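PDB 4N03: ABC-type branched-chain amino acid transport systems periplasmic component-like protein from Thermomonospora curvata, which probably serves as the substrate-binding component of an ABC transporter, carrying a fatty acid, and holds palmitic acid in this crystal. Local coordinates for residues A239-A242 / R243-M247; Q261-T265 / P266-A270; T94-N97 / N98-L101; P269-V272 / E273-I277. All blocks are in the same frame, centred on the assembly; numbering follows the deposited sequence. Where two conformers were deposited one is given.

Contact 1: residues A239-A242 / R243-M247; sequences AGIA and RSQGM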
loop_
_atom_site.group_PDB
_atom_site.type_symbol
_atom_site.label_atom_id
_atom_site.label_comp_id
_atom_site.label_asym_id
_atom_site.label_seq_id
_atom_site.Cartn_x
_atom_site.Cartn_y
_atom_site.Cartn_z
ATOM N N ALA A 239 -6.205 -11.932 16.004
ATOM C CA ALA A 239 -6.896 -13.103 15.485
ATOM C C ALA A 239 -6.692 -14.274 16.416
ATOM O O ALA A 239 -7.618 -14.985 16.752
ATOM C CB ALA A 239 -6.413 -13.435 14.061
ATOM N N GLY A 240 -5.444 -14.497 16.835
ATOM C CA GLY A 240 -5.182 -15.626 17.718
ATOM C C GLY A 240 -5.912 -15.531 19.030
ATOM O O GLY A 240 -6.527 -16.500 19.480
ATOM N N ILE A 241 -5.873 -14.366 19.678
ATOM C CA ILE A 241 -6.553 -14.231 20.944
ATOM C C ILE A 241 -8.076 -14.381 20.762
ATOM O O ILE A 241 -8.751 -15.051 21.530
ATOM C CB ILE A 241 -6.150 -12.938 21.656
ATOM C CG1 ILE A 241 -4.670 -12.923 21.979
ATOM C CG2 ILE A 241 -6.968 -12.752 22.914
ATOM C CD1 ILE A 241 -4.182 -11.537 22.338
ATOM N N ALA A 242 -8.639 -13.725 19.743
ATOM C CA ALA A 242 -10.078 -13.828 19.517
ATOM C C ALA A 242 -10.505 -15.270 19.375
ATOM O O ALA A 242 -11.470 -15.714 20.001
ATOM C CB ALA A 242 -10.497 -13.040 18.278
ATOM N N ARG A 243 -9.768 -16.062 18.545
ATOM C CA ARG A 243 -10.222 -17.424 18.341
ATOM C C ARG A 243 -10.009 -18.282 19.585
ATOM O O ARG A 243 -10.834 -19.137 19.870
ATOM C CB ARG A 243 -9.526 -18.049 17.125
ATOM C CG ARG A 243 -9.773 -17.263 15.842
ATOM C CD ARG A 243 -11.233 -16.988 15.571
ATOM N NE ARG A 243 -11.375 -16.236 14.329
ATOM C CZ ARG A 243 -12.359 -15.385 14.057
ATOM N NH1 ARG A 243 -13.327 -15.137 14.936
ATOM N NH2 ARG A 243 -12.352 -14.765 12.903
ATOM N N SER A 244 -8.980 -17.968 20.371
ATOM C CA SER A 244 -8.731 -18.701 21.635
ATOM C C SER A 244 -9.790 -18.417 22.682
ATOM O O SER A 244 -9.921 -19.120 23.666
ATOM C CB SER A 244 -7.353 -18.305 22.222
ATOM O OG SER A 244 -7.366 -17.009 22.834
ATOM N N GLN A 245 -10.575 -17.334 22.494
ATOM C CA GLN A 245 -11.675 -16.936 23.340
ATOM C C GLN A 245 -12.999 -17.451 22.818
ATOM O O GLN A 245 -14.039 -17.149 23.394
ATOM C CB GLN A 245 -11.705 -15.418 23.545
ATOM C CG GLN A 245 -10.553 -14.913 24.398
ATOM C CD GLN A 245 -10.678 -15.374 25.819
ATOM O OE1 GLN A 245 -11.741 -15.361 26.381
ATOM N NE2 GLN A 245 -9.618 -15.891 26.370
ATOM N N GLY A 246 -13.003 -18.221 21.738
ATOM C CA GLY A 246 -14.229 -18.737 21.182
ATOM C C GLY A 246 -15.010 -17.746 20.335
ATOM O O GLY A 246 -16.125 -18.026 19.973
HETATM N N MSE A 247 -14.403 -16.636 19.971
HETATM C CA MSE A 247 -15.119 -15.624 19.167
HETATM C C MSE A 247 -15.199 -16.144 17.762
HETATM O O MSE A 247 -14.206 -16.665 17.198
HETATM C CB MSE A 247 -14.374 -14.303 19.209
HETATM C CG MSE A 247 -14.426 -13.794 20.639
HETATM SE SE MSE A 247 -13.571 -12.062 20.811
HETATM C CE MSE A 247 -14.940 -10.889 20.082
#
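Ala239 presents its carbonyl to the next turn: O accepts from Arg243 N at 3.0 Å, an ordinary i to i+4 helix bond, and CG of the Arg243 side chain lies 3.3 Å from that same Ala239 O. Gly240 follows suit, its O taking the N-H of Ser244. At Ile241 the pattern changes, because the serine hydroxyl turns back on its own helix. Ser244 OG donates to Ile241 O at 2.7 Å, reaching it because OG stands between the backbone N and carbonyl carbon of Ser244 (chi1 75°); Gln245 N adds a weak bond to the same oxygen. Ala242 O is gripped twice. Gln245 N sits above its carbonyl plane at 3.1 Å, while Met247 N comes from the opposite face, also at 3.1 Å from Ala242 O. The methyl CB of Ala242 touches SE of Met247, a selenomethionine, at 4.1 Å. Arg243 fastens the chain beyond the turn: NH1 donates to Met247 O at 2.9 Å, with the oxygen nearly in the guanidinium plane but the nitrogen well above the carbonyl plane, and NH1 also bonds Gln249 O. Gly246 swings to a phi of 79°, and its N bonds Arg243 O inside the wider Met247 N to Ala242 O bond. That pair of bonds is a Schellman motif, here ending helix 232-244 of a beta-alpha-beta unit whose next strand is 251-253.

Contact 2: residues Q261-T265 / P266-A270; sequences QLLAT and PAKPA
Thr265 OG1 is held from two directions: it donates to Leu262 O at 2.7 Å and accepts from Ala267 N at 3.1 Å. The hydroxyl can serve both because it lies between the backbone N and carbonyl carbon of its own residue (chi1 78°), with the methyl CG2 anti to the carbonyl carbon. Leu262 O in turn has a second donor, Thr265 N, so the threonine is bound to one carbonyl through both its backbone and its side chain. The methyl of Ala267 also rests near the hydroxyl, CB being 3.5 Å from Thr265 OG1. The bond from Ala267 N makes an ST turn that caps the start of the short helix 268-271, and it overlaps a type I beta turn running from Thr265 to Lys268. That turn is closed by Lys268 N, which donates to Thr265 O at 3.1 Å; the bond is nearly straight (167°), though the nitrogen stands above the carbonyl plane. Pro266 follows directly, and its CD is held tightly against Thr265 CB at 3.3 Å. On another flank, Leu263 and Lys268 cross at about a right angle, with Leu263 CD2 against Lys268 CG at 4.1 Å. The lysine's aliphatic stem passes Leu263 O, CB lying 3.4 Å from that oxygen, and in the conformer described NZ goes on to a salt bridge with Glu377. Leu262 and Ala267 both pack on Ala236 of helix 232-244.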
loop_
_atom_site.group_PDB
_atom_site.type_symbol
_atom_site.label_atom_id
_atom_site.label_comp_id
_atom_site.label_asym_id
_atom_site.label_seq_id
_atom_site.Cartn_x
_atom_site.Cartn_y
_atom_site.Cartn_z
ATOM N N GLN A 261 4.722 -14.550 6.646
ATOM C CA GLN A 261 5.536 -15.055 7.742
ATOM C C GLN A 261 4.661 -15.513 8.908
ATOM O O GLN A 261 5.036 -16.364 9.712
ATOM C CB GLN A 261 6.488 -13.972 8.258
ATOM C CG GLN A 261 7.675 -13.701 7.377
ATOM C CD GLN A 261 7.398 -12.946 6.114
ATOM O OE1 GLN A 261 6.300 -12.351 5.930
ATOM N NE2 GLN A 261 8.398 -12.867 5.269
ATOM N N LEU A 262 3.508 -14.853 9.097
ATOM C CA LEU A 262 2.639 -15.214 10.203
ATOM C C LEU A 262 2.138 -16.668 10.120
ATOM O O LEU A 262 1.782 -17.264 11.122
ATOM C CB LEU A 262 1.424 -14.298 10.270
ATOM C CG LEU A 262 1.673 -12.809 10.428
ATOM C CD1 LEU A 262 0.348 -12.036 10.443
ATOM C CD2 LEU A 262 2.500 -12.488 11.664
ATOM N N LEU A 263 2.140 -17.240 8.917
ATOM C CA LEU A 263 1.696 -18.617 8.740
ATOM C C LEU A 263 2.669 -19.641 9.295
ATOM O O LEU A 263 2.250 -20.760 9.569
ATOM C CB LEU A 263 1.380 -18.912 7.284
ATOM C CG LEU A 263 0.304 -18.040 6.660
ATOM C CD1 LEU A 263 -0.044 -18.488 5.288
ATOM C CD2 LEU A 263 -0.973 -17.980 7.497
ATOM N N ALA A 264 3.895 -19.215 9.572
ATOM C CA ALA A 264 4.905 -20.053 10.175
ATOM C C ALA A 264 4.913 -19.899 11.665
ATOM O O ALA A 264 5.835 -20.400 12.299
ATOM C CB ALA A 264 6.279 -19.732 9.590
ATOM N N THR A 265 3.880 -19.297 12.243
ATOM C CA THR A 265 3.706 -19.105 13.668
ATOM C C THR A 265 2.406 -19.764 14.115
ATOM O O THR A 265 1.597 -20.164 13.278
ATOM C CB THR A 265 3.659 -17.616 14.064
ATOM O OG1 THR A 265 2.374 -17.090 13.756
ATOM C CG2 THR A 265 4.723 -16.794 13.340
ATOM N N PRO A 266 2.162 -19.823 15.423
ATOM C CA PRO A 266 0.942 -20.414 15.874
ATOM C C PRO A 266 -0.317 -19.614 15.532
ATOM O O PRO A 266 -1.401 -20.110 15.719
ATOM C CB PRO A 266 1.138 -20.518 17.387
ATOM C CG PRO A 266 2.606 -20.666 17.539
ATOM C CD PRO A 266 3.134 -19.699 16.524
ATOM N N ALA A 267 -0.187 -18.412 14.970
ATOM C CA ALA A 267 -1.351 -17.680 14.514
ATOM C C ALA A 267 -1.990 -18.268 13.291
ATOM O O ALA A 267 -3.124 -17.911 12.968
ATOM C CB ALA A 267 -0.977 -16.220 14.257
ATOM N N LYS A 268 -1.284 -19.180 12.599
ATOM C CA LYS A 268 -1.779 -19.694 11.314
ATOM C C LYS A 268 -3.247 -20.115 11.297
ATOM O O LYS A 268 -3.994 -19.685 10.403
ATOM C CB LYS A 268 -0.899 -20.848 10.824
ATOM C CG LYS A 268 -1.346 -21.500 9.531
ATOM C CD LYS A 268 -0.537 -22.728 9.121
ATOM C CE LYS A 268 -1.149 -23.339 7.876
ATOM N NZ LYS A 268 -2.464 -24.017 8.109
ATOM N N PRO A 269 -3.695 -20.965 12.221
ATOM C CA PRO A 269 -5.092 -21.405 12.161
ATOM C C PRO A 269 -6.112 -20.269 12.309
ATOM O O PRO A 269 -7.224 -20.382 11.809
ATOM C CB PRO A 269 -5.225 -22.422 13.325
ATOM C CG PRO A 269 -3.880 -22.608 13.824
ATOM C CD PRO A 269 -2.947 -21.620 13.301
ATOM N N ALA A 270 -5.712 -19.209 12.994
ATOM C CA ALA A 270 -6.571 -18.024 13.160
ATOM C C ALA A 270 -6.481 -17.044 11.995
ATOM O O ALA A 270 -7.235 -16.054 11.995
ATOM C CB ALA A 270 -6.202 -17.310 14.442
#

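Contact 3: residues T94-N97 / N98-L101; sequences TELN and NNVL
In the conformer described for Asn97, this residue and Asn98 lie side by side and point the same way, their amide planes 32° apart and Asn97 OD1 3.8 Å from Asn98 ND2. The two do not bond each other; Asn97 ND2, in that same conformer, goes instead to the carboxylate of Asp122. Asn99 is turned back along the helix. With CG between its backbone N and carbonyl carbon (chi1 57°), ND2 reaches Glu95 O at 2.9 Å in a nearly straight bond (166°), and the oxygen lies in the amide plane. Asn99 N meanwhile donates to Leu96 O at 3.0 Å from above the carbonyl plane, so in this conformer side chain and backbone of one residue take two successive carbonyls. Val100 N makes a further, weak bond to Leu96 O. A water donates to Thr94 O at 2.8 Å and accepts from Asn98 N at 2.9 Å. On the buried flank Leu96 CD2 meets Val100 CG1 at 4.2 Å, and both residues pack on Val78. Asn99 thus bonds back to the last turn as the chain leaves the helix, in the beta-alpha-beta crossover from strand 74-81 through helix 86-96 to strand 103-107 of a parallel sheet.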
loop_
_atom_site.group_PDB
_atom_site.type_symbol
_atom_site.label_atom_id
_atom_site.label_comp_id
_atom_site.label_asym_id
_atom_site.label_seq_id
_atom_site.Cartn_x
_atom_site.Cartn_y
_atom_site.Cartn_z
ATOM N N THR A 94 15.200 14.850 4.323
ATOM C CA THR A 94 16.104 15.993 4.164
ATOM C C THR A 94 17.501 15.527 3.743
ATOM O O THR A 94 18.230 16.301 3.120
ATOM C CB THR A 94 16.179 16.818 5.416
ATOM O OG1 THR A 94 16.729 16.034 6.429
ATOM C CG2 THR A 94 14.861 17.274 5.891
ATOM N N GLU A 95 17.861 14.281 4.035
ATOM C CA GLU A 95 19.135 13.701 3.578
ATOM C C GLU A 95 19.119 13.278 2.116
ATOM O O GLU A 95 20.183 13.097 1.483
ATOM C CB GLU A 95 19.441 12.443 4.365
ATOM C CG GLU A 95 19.737 12.583 5.830
ATOM C CD GLU A 95 20.053 11.217 6.423
ATOM O OE1 GLU A 95 19.130 10.511 6.928
ATOM O OE2 GLU A 95 21.227 10.795 6.310
ATOM N N LEU A 96 17.931 13.056 1.573
ATOM C CA LEU A 96 17.827 12.583 0.213
ATOM C C LEU A 96 17.439 13.682 -0.740
ATOM O O LEU A 96 17.721 13.543 -1.920
ATOM C CB LEU A 96 16.729 11.522 0.098
ATOM C CG LEU A 96 16.962 10.203 0.793
ATOM C CD1 LEU A 96 15.683 9.388 0.664
ATOM C CD2 LEU A 96 18.133 9.498 0.162
ATOM N N ASN A 97 16.732 14.739 -0.294
ATOM C CA ASN A 97 15.916 15.504 -1.237
ATOM C C ASN A 97 16.701 16.282 -2.264
ATOM O O ASN A 97 16.200 16.580 -3.325
ATOM C CB ASN A 97 14.877 16.398 -0.544
ATOM C CG ASN A 97 15.491 17.534 0.259
ATOM O OD1 ASN A 97 16.551 17.387 0.853
ATOM N ND2 ASN A 97 14.790 18.672 0.318
ATOM N N ASN A 98 17.937 16.632 -1.948
ATOM C CA ASN A 98 18.680 17.410 -2.904
ATOM C C ASN A 98 19.465 16.537 -3.872
ATOM O O ASN A 98 20.084 17.048 -4.802
ATOM C CB ASN A 98 19.494 18.507 -2.216
ATOM C CG ASN A 98 18.584 19.612 -1.597
ATOM O OD1 ASN A 98 17.572 20.052 -2.194
ATOM N ND2 ASN A 98 18.936 20.046 -0.401
ATOM N N ASN A 99 19.430 15.200 -3.695
ATOM C CA ASN A 99 20.332 14.255 -4.407
ATOM C C ASN A 99 19.673 13.070 -5.070
ATOM O O ASN A 99 20.368 12.211 -5.605
ATOM C CB ASN A 99 21.512 13.758 -3.539
ATOM C CG ASN A 99 21.088 13.074 -2.254
ATOM O OD1 ASN A 99 20.811 11.873 -2.220
ATOM N ND2 ASN A 99 21.090 13.838 -1.166
ATOM N N VAL A 100 18.338 13.015 -5.047
ATOM C CA VAL A 100 17.575 12.036 -5.787
ATOM C C VAL A 100 16.573 12.780 -6.653
ATOM O O VAL A 100 16.095 13.857 -6.288
ATOM C CB VAL A 100 16.859 10.983 -4.894
ATOM C CG1 VAL A 100 17.853 10.241 -4.008
ATOM C CG2 VAL A 100 15.763 11.571 -4.058
ATOM N N LEU A 101 16.194 12.203 -7.762
ATOM C CA LEU A 101 15.244 12.840 -8.637
ATOM C C LEU A 101 13.810 12.692 -8.147
ATOM O O LEU A 101 13.019 13.666 -8.278
ATOM C CB LEU A 101 15.369 12.237 -10.055
ATOM C CG LEU A 101 14.390 12.842 -11.082
ATOM C CD1 LEU A 101 14.634 14.293 -11.372
ATOM C CD2 LEU A 101 14.511 12.052 -12.381
HETATM O O HOH W 1 19.448 16.316 0.550
HETATM O O HOH W 2 15.091 19.280 -3.710
#

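Contact 4: residues P269-V272 / E273-I277; sequences PALV and EGFFI
Phe275 meets Leu271 along its whole length, starting at CB, which sits 3.5 Å from Leu271 O and somewhat farther from Ala270 O. CG is next, 3.9 Å from Leu271 CD2; with CG anti to the backbone N (chi1 -175°), the ring runs alongside the leucine in the same direction. CD2 and CE2 come nearer to that methyl than CG does, CD1 and CE1 on the other side of the ring are slightly farther, both 4.1 Å from Leu271 CD2, and CZ at the far end still lies close to it. Leu271 CD2 therefore sits over the middle of one ring face, 3.7 Å from the centroid and 9° off the normal, a well-centred CH-pi contact. The pair packs where the short helix 268-271 hands over to strand 275-279, the last step of a beta-alpha-beta unit that begins with strand 251-253; Ala235 of helix 232-244 and Pro375 of strand 370-375 also touch Phe275. Water carries the polar links across the turn. One molecule donates to Leu271 O at 2.8 Å and accepts from Phe275 N at 3.0 Å, bridging residues four apart. A second donates both to Ala270 O and to Glu273 O. The third joins Pro269 O to Glu273 OE2, and Glu273 CG packs 3.8 Å from Pro269 O on the way.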
loop_
_atom_site.group_PDB
_atom_site.type_symbol
_atom_site.label_atom_id
_atom_site.label_comp_id
_atom_site.label_asym_id
_atom_site.label_seq_id
_atom_site.Cartn_x
_atom_site.Cartn_y
_atom_site.Cartn_z
ATOM N N PRO A 269 -3.695 -20.965 12.221
ATOM C CA PRO A 269 -5.092 -21.405 12.161
ATOM C C PRO A 269 -6.112 -20.269 12.309
ATOM O O PRO A 269 -7.224 -20.382 11.809
ATOM C CB PRO A 269 -5.225 -22.422 13.325
ATOM C CG PRO A 269 -3.880 -22.608 13.824
ATOM C CD PRO A 269 -2.947 -21.620 13.301
ATOM N N ALA A 270 -5.712 -19.209 12.994
ATOM C CA ALA A 270 -6.571 -18.024 13.160
ATOM C C ALA A 270 -6.481 -17.044 11.995
ATOM O O ALA A 270 -7.235 -16.054 11.995
ATOM C CB ALA A 270 -6.202 -17.310 14.442
ATOM N N LEU A 271 -5.662 -17.360 10.996
ATOM C CA LEU A 271 -5.542 -16.525 9.828
ATOM C C LEU A 271 -6.097 -17.185 8.579
ATOM O O LEU A 271 -6.524 -16.490 7.658
ATOM C CB LEU A 271 -4.087 -16.096 9.598
ATOM C CG LEU A 271 -3.533 -15.250 10.749
ATOM C CD1 LEU A 271 -2.032 -15.173 10.585
ATOM C CD2 LEU A 271 -4.214 -13.869 10.825
ATOM N N VAL A 272 -6.116 -18.528 8.497
ATOM C CA VAL A 272 -6.513 -19.219 7.260
ATOM C C VAL A 272 -7.983 -19.577 7.189
ATOM O O VAL A 272 -8.444 -20.131 6.197
ATOM C CB VAL A 272 -5.633 -20.444 6.971
ATOM C CG1 VAL A 272 -4.177 -20.039 6.769
ATOM C CG2 VAL A 272 -5.818 -21.506 8.030
ATOM N N GLU A 273 -8.718 -19.222 8.236
ATOM C CA GLU A 273 -10.182 -19.191 8.186
ATOM C C GLU A 273 -10.703 -18.010 8.976
ATOM O O GLU A 273 -10.144 -17.692 9.997
ATOM C CB GLU A 273 -10.837 -20.465 8.716
ATOM C CG GLU A 273 -10.592 -20.764 10.144
ATOM C CD GLU A 273 -11.409 -21.948 10.675
ATOM O OE1 GLU A 273 -12.632 -22.024 10.454
ATOM O OE2 GLU A 273 -10.825 -22.781 11.392
ATOM N N GLY A 274 -11.744 -17.377 8.462
ATOM C CA GLY A 274 -12.418 -16.290 9.171
ATOM C C GLY A 274 -11.726 -14.956 9.162
ATOM O O GLY A 274 -12.205 -14.056 9.874
ATOM N N PHE A 275 -10.703 -14.800 8.353
ATOM C CA PHE A 275 -9.859 -13.620 8.314
ATOM C C PHE A 275 -9.678 -13.191 6.867
ATOM O O PHE A 275 -9.165 -13.957 6.012
ATOM C CB PHE A 275 -8.505 -13.944 8.967
ATOM C CG PHE A 275 -7.580 -12.780 9.088
ATOM C CD1 PHE A 275 -6.795 -12.411 8.038
ATOM C CD2 PHE A 275 -7.444 -12.074 10.261
ATOM C CE1 PHE A 275 -5.931 -11.372 8.107
ATOM C CE2 PHE A 275 -6.568 -11.022 10.337
ATOM C CZ PHE A 275 -5.827 -10.634 9.260
ATOM N N PHE A 276 -10.156 -11.985 6.560
ATOM C CA PHE A 276 -10.170 -11.485 5.223
ATOM C C PHE A 276 -9.458 -10.143 5.161
ATOM O O PHE A 276 -9.469 -9.400 6.145
ATOM C CB PHE A 276 -11.641 -11.352 4.759
ATOM C CG PHE A 276 -12.409 -12.630 4.879
ATOM C CD1 PHE A 276 -12.234 -13.618 3.919
ATOM C CD2 PHE A 276 -13.222 -12.880 5.935
ATOM C CE1 PHE A 276 -12.895 -14.812 4.005
ATOM C CE2 PHE A 276 -13.876 -14.082 6.055
ATOM C CZ PHE A 276 -13.714 -15.053 5.079
ATOM N N ILE A 277 -8.911 -9.803 4.013
ATOM C CA ILE A 277 -8.193 -8.570 3.783
ATOM C C ILE A 277 -8.767 -7.864 2.574
ATOM O O ILE A 277 -8.939 -8.449 1.507
ATOM C CB ILE A 277 -6.686 -8.829 3.544
ATOM C CG1 ILE A 277 -5.993 -9.450 4.768
ATOM C CG2 ILE A 277 -5.952 -7.563 3.113
ATOM C CD1 ILE A 277 -5.869 -8.497 5.959
HETATM O O HOH W 3 -8.328 -22.901 11.692
HETATM O O HOH W 4 -9.857 -15.841 11.931
HETATM O O HOH W 5 -9.098 -16.590 6.477
#

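How the contacts relate
Contacts 1, 2 and 4 form one cluster in the lobe built on the seven-stranded mixed sheet, with centres 10 to 13 Å apart. Contacts 2 and 4 share Pro269 and Ala270, and pack through Leu262 CB on Leu271 CD1 (3.6 Å). Contact 1 lies against both: Ala239 CB is 3.4 Å from Ala270 O, and Arg243 NH2 comes within 3.1 Å of Gly274 O. Contact 3 stands apart beside the four-stranded parallel sheet, its centre 39 to 46 Å from the others. Bound palmitic acid is about 12 Å from the side chains of Leu262 in contact 2 and Phe275 in contact 4, too far for direct contact with either.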